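Local coordinates for protein Dot/Icm T4SS effector (Legionella pneumophila, PDB 6VVE) that is an effector kinase that is activated by the host metabolite inositol hexakisphosphate and binds ADP with manganese, at residues L169-A175 with G228-W232. Numbering follows the deposited sequence.
Sequences LKELNDA and GKDQW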
loop_
_atom_site.group_PDB
_atom_site.type_symbol
_atom_site.label_atom_id
_atom_site.label_comp_id
_atom_site.label_asym_id
_atom_site.label_seq_id
_atom_site.Cartn_x
_atom_site.Cartn_y
_atom_site.Cartn_z
ATOM N N LEU A 169 -7.327 -0.958 -1.825
ATOM C CA LEU A 169 -6.646 -1.716 -0.779
ATOM C C LEU A 169 -7.180 -3.142 -0.701
ATOM O O LEU A 169 -6.418 -4.086 -0.433
ATOM C CB LEU A 169 -6.802 -1.013 0.559
ATOM C CG LEU A 169 -6.171 -1.684 1.779
ATOM C CD1 LEU A 169 -4.681 -1.882 1.562
ATOM C CD2 LEU A 169 -6.436 -0.849 3.039
ATOM N N LYS A 170 -8.486 -3.320 -0.935
ATOM C CA LYS A 170 -9.056 -4.662 -0.940
ATOM C C LYS A 170 -8.452 -5.512 -2.049
ATOM O O LYS A 170 -8.154 -6.696 -1.844
ATOM C CB LYS A 170 -10.569 -4.590 -1.106
ATOM C CG LYS A 170 -11.261 -5.949 -1.079
ATOM C CD LYS A 170 -12.758 -5.809 -1.346
ATOM C CE LYS A 170 -13.454 -7.165 -1.303
ATOM N NZ LYS A 170 -12.859 -8.136 -2.252
ATOM N N GLU A 171 -8.273 -4.928 -3.235
ATOM C CA GLU A 171 -7.602 -5.643 -4.321
ATOM C C GLU A 171 -6.215 -6.087 -3.880
ATOM O O GLU A 171 -5.777 -7.202 -4.186
ATOM C CB GLU A 171 -7.522 -4.744 -5.558
ATOM C CG GLU A 171 -7.495 -5.482 -6.877
ATOM C CD GLU A 171 -7.715 -4.558 -8.065
ATOM O OE1 GLU A 171 -8.034 -3.369 -7.847
ATOM O OE2 GLU A 171 -7.570 -5.022 -9.217
ATOM N N LEU A 172 -5.518 -5.230 -3.132
ATOM C CA LEU A 172 -4.227 -5.607 -2.571
ATOM C C LEU A 172 -4.374 -6.751 -1.571
ATOM O O LEU A 172 -3.676 -7.772 -1.662
ATOM C CB LEU A 172 -3.591 -4.388 -1.905
ATOM C CG LEU A 172 -2.140 -4.515 -1.453
ATOM C CD1 LEU A 172 -1.206 -4.468 -2.656
ATOM C CD2 LEU A 172 -1.796 -3.418 -0.447
ATOM N N ASN A 173 -5.305 -6.607 -0.621
ATOM C CA ASN A 173 -5.492 -7.633 0.396
ATOM C C ASN A 173 -5.919 -8.957 -0.232
ATOM O O ASN A 173 -5.464 -10.027 0.192
ATOM C CB ASN A 173 -6.528 -7.184 1.430
ATOM C CG ASN A 173 -6.135 -5.895 2.151
ATOM O OD1 ASN A 173 -6.991 -5.173 2.659
ATOM N ND2 ASN A 173 -4.832 -5.609 2.205
ATOM N N ASP A 174 -6.804 -8.908 -1.239
ATOM C CA ASP A 174 -7.263 -10.141 -1.871
ATOM C C ASP A 174 -6.107 -10.957 -2.430
ATOM O O ASP A 174 -6.216 -12.187 -2.540
ATOM C CB ASP A 174 -8.266 -9.830 -2.986
ATOM C CG ASP A 174 -9.608 -9.365 -2.448
ATOM O OD1 ASP A 174 -9.828 -9.470 -1.226
ATOM O OD2 ASP A 174 -10.440 -8.897 -3.253
ATOM N N ALA A 175 -5.005 -10.302 -2.784
ATOM C CA ALA A 175 -3.834 -10.953 -3.344
ATOM C C ALA A 175 -2.810 -11.381 -2.293
ATOM O O ALA A 175 -1.754 -11.944 -2.655
ATOM C CB ALA A 175 -3.159 -10.016 -4.363
ATOM N N GLY A 228 -4.707 -8.929 7.922
ATOM C CA GLY A 228 -4.267 -8.246 6.719
ATOM C C GLY A 228 -5.235 -8.407 5.563
ATOM O O GLY A 228 -5.506 -7.447 4.841
ATOM N N LYS A 229 -5.776 -9.619 5.377
ATOM C CA LYS A 229 -6.702 -9.850 4.277
ATOM C C LYS A 229 -7.998 -9.065 4.446
ATOM O O LYS A 229 -8.656 -8.751 3.446
ATOM C CB LYS A 229 -7.001 -11.343 4.148
ATOM C CG LYS A 229 -5.849 -12.147 3.536
ATOM C CD LYS A 229 -6.307 -13.505 3.023
ATOM C CE LYS A 229 -7.129 -13.385 1.742
ATOM N NZ LYS A 229 -6.334 -12.844 0.601
ATOM N N ASP A 230 -8.384 -8.750 5.686
ATOM C CA ASP A 230 -9.576 -7.960 5.968
ATOM C C ASP A 230 -9.239 -6.518 6.313
ATOM O O ASP A 230 -10.110 -5.775 6.769
ATOM C CB ASP A 230 -10.379 -8.594 7.113
ATOM C CG ASP A 230 -10.931 -9.973 6.739
ATOM O OD1 ASP A 230 -10.972 -10.290 5.525
ATOM O OD2 ASP A 230 -11.317 -10.734 7.657
ATOM N N GLN A 231 -7.986 -6.114 6.114
ATOM C CA GLN A 231 -7.555 -4.759 6.438
ATOM C C GLN A 231 -8.494 -3.723 5.842
ATOM O O GLN A 231 -8.953 -2.807 6.540
ATOM C CB GLN A 231 -6.126 -4.566 5.913
ATOM C CG GLN A 231 -5.400 -3.350 6.395
ATOM C CD GLN A 231 -3.956 -3.352 5.936
ATOM O OE1 GLN A 231 -3.672 -3.278 4.740
ATOM N NE2 GLN A 231 -3.041 -3.476 6.881
ATOM N N TRP A 232 -8.779 -3.851 4.546
ATOM C CA TRP A 232 -9.631 -2.890 3.853
ATOM C C TRP A 232 -10.954 -2.686 4.582
ATOM O O TRP A 232 -11.491 -1.570 4.617
ATOM C CB TRP A 232 -9.896 -3.379 2.425
ATOM C CG TRP A 232 -10.653 -4.669 2.407
ATOM C CD1 TRP A 232 -10.129 -5.928 2.492
ATOM C CD2 TRP A 232 -12.071 -4.830 2.310
ATOM N NE1 TRP A 232 -11.140 -6.865 2.458
ATOM C CE2 TRP A 232 -12.340 -6.212 2.345
ATOM C CE3 TRP A 232 -13.140 -3.941 2.211
ATOM C CZ2 TRP A 232 -13.635 -6.721 2.263
ATOM C CZ3 TRP A 232 -14.432 -4.453 2.126
ATOM C CH2 TRP A 232 -14.664 -5.825 2.157
HETATM O O HOH W 1 -8.498 -10.261 1.093
#
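K229 NZ is held over the C-terminal end of helix 159-174 by two main-chain carbonyls: N173 O at 3.0 Å and, more weakly, D174 O at 3.2 Å from that nitrogen. Bends at chi3 and chi4 turn the lysine chain back toward this helix although its CB starts away from it. The ammonium thus meets the carbonyl end of the helix dipole, which would probably favour its charged form. Water 1 ties the same region together, donating to D174 OD1 and to K229 O.

Deeper in, the N173 side chain is a knob in a hole formed by G228, K229, Q231 and W232. With CG anti to the carbonyl carbon, N173 OD1 accepts from W232 N at 2.9 Å, the donor nearly in line with the C=O bond (164°), although the N-H itself is bent away from OD1 (144°). N173 OD1 also lies in the indole plane, 3.2 Å from W232 CD1, while ND2 donates to Y177 O, so both ends of the amide are engaged.

K170 runs alongside the indole, its methylenes laid over one face; K170 CG stands 3.5 Å from the centroid of the W232 five-membered ring, 4° off the normal, a CH-pi contact. K170 NZ turns off to D174 OD2, a 2.7 Å salt bridge through the syn lone pair, while W232 NE1 hydrogen-bonds S269 OG. At the base of the tryptophan side chain, L169 CG packs 4.1 Å from W232 CB.

The contact fastens the end of helix 159-174 to the junction of helices 219-229 and 231-239, a buried helix-helix packing consistent with the helical C-lobe of a protein-kinase-like fold.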